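PDB 6N9J: clostripain-related protein from Bacteroides thetaiotaomicron, which is a secreted cysteine protease of the C11 family that probably hydrolyses peptide bonds and is bound here by an irreversible peptide inhibitor. Local coordinates for residues 143-148 and 171-175; 234-239 and 321-325. One frame throughout, in Å; residues are numbered along the deposited sequence.

Interaction 1: 143-148 and 171-175; sequences LNEALS and QLRNR
The guanidinium of Arg175 lies against the backbone of residues 147-148. Ser148 CA sits over the centre of one face, 3.6 Å above the plane, with Leu147 C nearer the rim. Asn144 OD1 approaches the edge, tilted from the guanidinium plane, and accepts a bent bond from Arg175 NE at 2.9 Å. The donor stands above the carbonyl plane of the asparagine, 44° out of it, and the amide and guanidinium planes are 49° apart. Two weak bonds add to this, as Arg175 NE and NH1 both reach the backbone oxygen of Asn144, NH1 at 3.2 Å. This carbonyl belongs to the C-terminal part of helix 140-146, where a positive charge probably interacts favourably with the helix dipole. Asparagine suits its position by offering a side-chain oxygen beside that of its backbone. The bend of the Arg175 chain at chi2 (-56°) lays its methylenes over Leu147, whose CB is 3.8 Å from Arg175 CD.

Alongside Asn144 the contact turns apolar. Leu172 runs past it in the opposite direction, its CD2 3.5 Å from Asn144 CB, while Leu172 CD1 meets Leu143 CD2 at 4.0 Å, the two leucines crossing at about a right angle. A water accepts a hydrogen bond from Gln171 NE2 and a weak one from Asn144 ND2, whereas Gln171 OE1 is held by the backbone of Glu365.

Leu172 is the first residue to leave the helical path after helix 166-171, in the beta-alpha-beta crossover from strand 155-159 to strand 178-181. Leu143 and Leu172 both press on Phe158 of strand 155-159, Leu143 and Leu147 also touch Phe109 of strand 105-110, and Met89 of helix 86-99 packs on Leu143 and Phe93 of the same helix on Leu147.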
loop_
_atom_site.group_PDB
_atom_site.type_symbol
_atom_site.label_atom_id
_atom_site.label_comp_id
_atom_site.label_asym_id
_atom_site.label_seq_id
_atom_site.Cartn_x
_atom_site.Cartn_y
_atom_site.Cartn_z
ATOM N N LEU A 143 0.722 -7.545 -11.028
ATOM C CA LEU A 143 1.702 -6.777 -10.269
ATOM C C LEU A 143 2.884 -7.653 -9.839
ATOM O O LEU A 143 4.033 -7.215 -9.871
ATOM C CB LEU A 143 1.045 -6.132 -9.049
ATOM C CG LEU A 143 1.904 -5.273 -8.122
ATOM C CD1 LEU A 143 2.574 -4.114 -8.872
ATOM C CD2 LEU A 143 1.078 -4.750 -6.968
ATOM N N ASN A 144 2.598 -8.889 -9.437
ATOM C CA ASN A 144 3.646 -9.817 -9.011
ATOM C C ASN A 144 4.538 -10.227 -10.173
ATOM O O ASN A 144 5.712 -10.536 -9.992
ATOM C CB ASN A 144 3.031 -11.064 -8.362
ATOM C CG ASN A 144 4.034 -11.849 -7.546
ATOM O OD1 ASN A 144 4.954 -11.278 -6.961
ATOM N ND2 ASN A 144 3.863 -13.165 -7.501
ATOM N N GLU A 145 3.974 -10.234 -11.372
ATOM C CA GLU A 145 4.744 -10.547 -12.568
ATOM C C GLU A 145 5.647 -9.377 -12.955
ATOM O O GLU A 145 6.794 -9.577 -13.363
ATOM C CB GLU A 145 3.813 -10.914 -13.732
ATOM C CG GLU A 145 4.507 -11.032 -15.095
ATOM C CD GLU A 145 5.650 -12.044 -15.102
ATOM O OE1 GLU A 145 5.589 -13.014 -14.314
ATOM O OE2 GLU A 145 6.614 -11.870 -15.889
ATOM N N ALA A 146 5.141 -8.154 -12.830
ATOM C CA ALA A 146 5.961 -6.989 -13.164
ATOM C C ALA A 146 7.119 -6.911 -12.181
ATOM O O ALA A 146 8.266 -6.753 -12.575
ATOM C CB ALA A 146 5.142 -5.713 -13.145
ATOM N N LEU A 147 6.811 -7.080 -10.901
ATOM C CA LEU A 147 7.822 -7.078 -9.854
ATOM C C LEU A 147 8.920 -8.135 -10.063
ATOM O O LEU A 147 9.981 -8.060 -9.443
ATOM C CB LEU A 147 7.154 -7.282 -8.494
ATOM C CG LEU A 147 6.427 -6.073 -7.917
ATOM C CD1 LEU A 147 5.645 -6.508 -6.685
ATOM C CD2 LEU A 147 7.401 -4.988 -7.546
ATOM N N SER A 148 8.674 -9.102 -10.948
ATOM C CA SER A 148 9.605 -10.210 -11.143
ATOM C C SER A 148 10.883 -9.783 -11.870
ATOM O O SER A 148 11.902 -10.453 -11.758
ATOM C CB SER A 148 8.937 -11.355 -11.916
ATOM O OG SER A 148 8.946 -11.115 -13.317
ATOM N N GLN A 171 0.485 -12.908 -1.386
ATOM C CA GLN A 171 0.691 -13.111 -2.829
ATOM C C GLN A 171 2.006 -12.514 -3.332
ATOM O O GLN A 171 2.645 -13.055 -4.246
ATOM C CB GLN A 171 -0.458 -12.506 -3.633
ATOM C CG GLN A 171 -0.563 -13.045 -5.055
ATOM C CD GLN A 171 -1.249 -14.413 -5.143
ATOM O OE1 GLN A 171 -2.122 -14.758 -4.332
ATOM N NE2 GLN A 171 -0.856 -15.195 -6.145
ATOM N N LEU A 172 2.391 -11.390 -2.731
ATOM C CA LEU A 172 3.602 -10.665 -3.096
ATOM C C LEU A 172 4.759 -10.874 -2.126
ATOM O O LEU A 172 5.729 -10.119 -2.169
ATOM C CB LEU A 172 3.310 -9.166 -3.175
ATOM C CG LEU A 172 2.185 -8.739 -4.113
ATOM C CD1 LEU A 172 1.949 -7.248 -3.990
ATOM C CD2 LEU A 172 2.538 -9.099 -5.524
ATOM N N ARG A 173 4.669 -11.873 -1.250
ATOM C CA ARG A 173 5.627 -11.991 -0.139
ATOM C C ARG A 173 7.093 -12.155 -0.573
ATOM O O ARG A 173 8.005 -11.755 0.162
ATOM C CB ARG A 173 5.245 -13.156 0.785
ATOM C CG ARG A 173 5.417 -14.538 0.161
ATOM C CD ARG A 173 4.746 -15.621 0.986
ATOM N NE ARG A 173 4.936 -16.949 0.402
ATOM C CZ ARG A 173 4.269 -17.402 -0.653
ATOM N NH1 ARG A 173 3.357 -16.643 -1.250
ATOM N NH2 ARG A 173 4.513 -18.617 -1.113
ATOM N N ASN A 174 7.322 -12.732 -1.748
ATOM C CA ASN A 174 8.690 -12.974 -2.211
ATOM C C ASN A 174 9.302 -11.770 -2.929
ATOM O O ASN A 174 10.417 -11.854 -3.458
ATOM C CB ASN A 174 8.729 -14.199 -3.131
ATOM C CG ASN A 174 8.441 -15.495 -2.391
ATOM O OD1 ASN A 174 8.956 -15.727 -1.293
ATOM N ND2 ASN A 174 7.606 -16.341 -2.985
ATOM N N ARG A 175 8.583 -10.650 -2.938
ATOM C CA ARG A 175 9.038 -9.456 -3.650
ATOM C C ARG A 175 9.661 -8.407 -2.733
ATOM O O ARG A 175 10.410 -7.548 -3.198
ATOM C CB ARG A 175 7.877 -8.820 -4.418
ATOM C CG ARG A 175 7.285 -9.723 -5.463
ATOM C CD ARG A 175 8.363 -10.183 -6.425
ATOM N NE ARG A 175 7.793 -11.014 -7.472
ATOM C CZ ARG A 175 8.453 -11.973 -8.109
ATOM N NH1 ARG A 175 7.839 -12.675 -9.053
ATOM N NH2 ARG A 175 9.722 -12.228 -7.803
HETATM O O HOH W 1 0.955 -14.627 -8.586
#

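Interaction 2: 234-239 and 321-325; sequences WTGGVS and TDNNY
Trp234 and Tyr325 cross at about a right angle, their ring planes 85° apart. Trp234 CZ2 meets Tyr325 CD2 at 3.9 Å, an oblique approach with neither ring laid flat on the other. Both residues also pack on the bound peptide, Trp234 on its backbone and Tyr325 on an apolar side chain. At the in-plane edge of the indole, Trp234 NE1 donates to a water at 2.9 Å, to which Tyr325 N also donates and which lies beside the carbonyls of Gly236 and Gly237.

Thr321 directs CB toward segment 234-239. With OG1 set between its backbone N and carbonyl carbon (chi1 47°), the hydroxyl accepts from Val238 N at 3.2 Å and donates to Asn323 O at 2.7 Å, while Thr321 N bonds to Val238 O at 3.2 Å. These bonds lie where strand 239-244 begins to pair with the antiparallel strand 315-327, within the mixed central sheet, consistent with the caspase-like fold of clan CD proteases. Replacing Thr321 by an alanine is likely to leave Val238 N without this acceptor and Asn323 O with one donor fewer.

Glycine suits both places opposite: a CB on Gly237 would clash with Thr321 OG1, and the positive phi (79°) also favours glycine, while one on Gly236 would run into Tyr325 CB. Gly236 O instead accepts a CA-H contact from Asn324 CA, at 3.4 Å, and a weak bond from Tyr325 N. Asn324 brings its amide against the backbone carbonyl of Val238, where Asn324 OD1 accepts a hydrogen bond from a water, at 2.7 Å, that itself accepts from Ser239 N; ND2 reaches back to Asn323 O.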
loop_
_atom_site.group_PDB
_atom_site.type_symbol
_atom_site.label_atom_id
_atom_site.label_comp_id
_atom_site.label_asym_id
_atom_site.label_seq_id
_atom_site.Cartn_x
_atom_site.Cartn_y
_atom_site.Cartn_z
ATOM N N TRP A 234 -6.337 17.504 5.682
ATOM C CA TRP A 234 -6.957 16.269 6.133
ATOM C C TRP A 234 -6.946 16.153 7.648
ATOM O O TRP A 234 -5.894 15.931 8.255
ATOM C CB TRP A 234 -6.271 15.059 5.514
ATOM C CG TRP A 234 -7.158 13.867 5.467
ATOM C CD1 TRP A 234 -7.303 12.909 6.433
ATOM C CD2 TRP A 234 -8.053 13.504 4.400
ATOM N NE1 TRP A 234 -8.229 11.969 6.027
ATOM C CE2 TRP A 234 -8.698 12.309 4.784
ATOM C CE3 TRP A 234 -8.358 14.067 3.154
ATOM C CZ2 TRP A 234 -9.631 11.668 3.968
ATOM C CZ3 TRP A 234 -9.283 13.432 2.345
ATOM C CH2 TRP A 234 -9.910 12.245 2.755
ATOM N N THR A 235 -8.130 16.299 8.241
ATOM C CA THR A 235 -8.312 16.179 9.684
ATOM C C THR A 235 -8.956 14.833 10.062
ATOM O O THR A 235 -9.268 14.581 11.229
ATOM C CB THR A 235 -9.180 17.339 10.238
ATOM O OG1 THR A 235 -10.475 17.326 9.615
ATOM C CG2 THR A 235 -8.516 18.689 9.971
ATOM N N GLY A 236 -9.135 13.964 9.070
ATOM C CA GLY A 236 -9.840 12.707 9.271
ATOM C C GLY A 236 -9.009 11.549 9.805
ATOM O O GLY A 236 -9.538 10.454 9.989
ATOM N N GLY A 237 -7.719 11.780 10.053
ATOM C CA GLY A 237 -6.848 10.747 10.593
ATOM C C GLY A 237 -6.367 9.725 9.574
ATOM O O GLY A 237 -6.500 9.921 8.363
ATOM N N VAL A 238 -5.785 8.636 10.069
ATOM C CA VAL A 238 -5.218 7.587 9.221
ATOM C C VAL A 238 -4.922 6.350 10.059
ATOM O O VAL A 238 -4.787 6.436 11.272
ATOM C CB VAL A 238 -3.907 8.041 8.511
ATOM C CG1 VAL A 238 -2.718 7.996 9.466
ATOM C CG2 VAL A 238 -3.621 7.168 7.300
ATOM N N SER A 239 -4.825 5.202 9.402
ATOM C CA SER A 239 -4.384 3.979 10.047
ATOM C C SER A 239 -3.333 3.283 9.194
ATOM O O SER A 239 -3.503 3.135 7.978
ATOM C CB SER A 239 -5.568 3.047 10.279
ATOM O OG SER A 239 -6.108 2.658 9.038
ATOM N N THR A 321 -5.590 6.618 14.333
ATOM C CA THR A 321 -6.392 7.566 15.085
ATOM C C THR A 321 -7.692 6.847 15.482
ATOM O O THR A 321 -8.029 5.820 14.894
ATOM C CB THR A 321 -6.660 8.825 14.255
ATOM O OG1 THR A 321 -7.092 8.441 12.941
ATOM C CG2 THR A 321 -5.376 9.625 14.120
ATOM N N ASP A 322 -8.409 7.352 16.480
ATOM C CA ASP A 322 -9.587 6.632 16.991
ATOM C C ASP A 322 -10.665 6.446 15.918
ATOM O O ASP A 322 -11.365 5.436 15.895
ATOM C CB ASP A 322 -10.169 7.353 18.209
ATOM C CG ASP A 322 -9.227 7.321 19.408
ATOM O OD1 ASP A 322 -8.557 6.283 19.616
ATOM O OD2 ASP A 322 -9.151 8.337 20.137
ATOM N N ASN A 323 -10.779 7.424 15.030
ATOM C CA ASN A 323 -11.657 7.327 13.876
ATOM C C ASN A 323 -10.833 7.499 12.613
ATOM O O ASN A 323 -9.723 8.048 12.662
ATOM C CB ASN A 323 -12.768 8.391 13.927
ATOM C CG ASN A 323 -13.702 8.225 15.109
ATOM O OD1 ASN A 323 -13.914 7.119 15.606
ATOM N ND2 ASN A 323 -14.285 9.333 15.559
ATOM N N ASN A 324 -11.361 7.000 11.497
ATOM C CA ASN A 324 -10.844 7.298 10.161
ATOM C C ASN A 324 -12.002 7.784 9.294
ATOM O O ASN A 324 -13.153 7.413 9.535
ATOM C CB ASN A 324 -10.195 6.065 9.524
ATOM C CG ASN A 324 -8.728 5.928 9.858
ATOM O OD1 ASN A 324 -7.908 5.638 8.987
ATOM N ND2 ASN A 324 -8.385 6.144 11.122
ATOM N N TYR A 325 -11.708 8.603 8.289
ATOM C CA TYR A 325 -12.729 9.017 7.334
ATOM C C TYR A 325 -12.948 7.920 6.295
ATOM O O TYR A 325 -11.992 7.377 5.751
ATOM C CB TYR A 325 -12.332 10.326 6.661
ATOM C CG TYR A 325 -13.394 10.934 5.745
ATOM C CD1 TYR A 325 -14.368 11.778 6.250
ATOM C CD2 TYR A 325 -13.390 10.679 4.372
ATOM C CE1 TYR A 325 -15.323 12.345 5.416
ATOM C CE2 TYR A 325 -14.327 11.242 3.533
ATOM C CZ TYR A 325 -15.291 12.075 4.056
ATOM O OH TYR A 325 -16.234 12.637 3.225
HETATM O O HOH W 2 -8.939 9.425 7.338
HETATM O O HOH W 3 -6.291 5.423 6.863
#

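Overall arrangement
From the N terminus, the chain lays down strands 9-18, 46-53 and 105-110 of the central sheet and the small hairpin 127-138 before interaction 1 opens at 143-148. That contact closes at 171-175, across 22 residues that include strand 155-159, and so joins two connections between neighbouring parallel strands. Interaction 2 opens only afterwards, at 234-239, and closes at 321-325 after 81 residues that hold helices 248-259, 290-297 and 301-314. It joins the loop leading into strand 239-244 to strand 315-327, its antiparallel neighbour, beside the bound peptide. The two loops follow in series, neither nested nor crossed. They lie on opposite sides of the chain's centre, and their nearest atoms are about 17 Å apart.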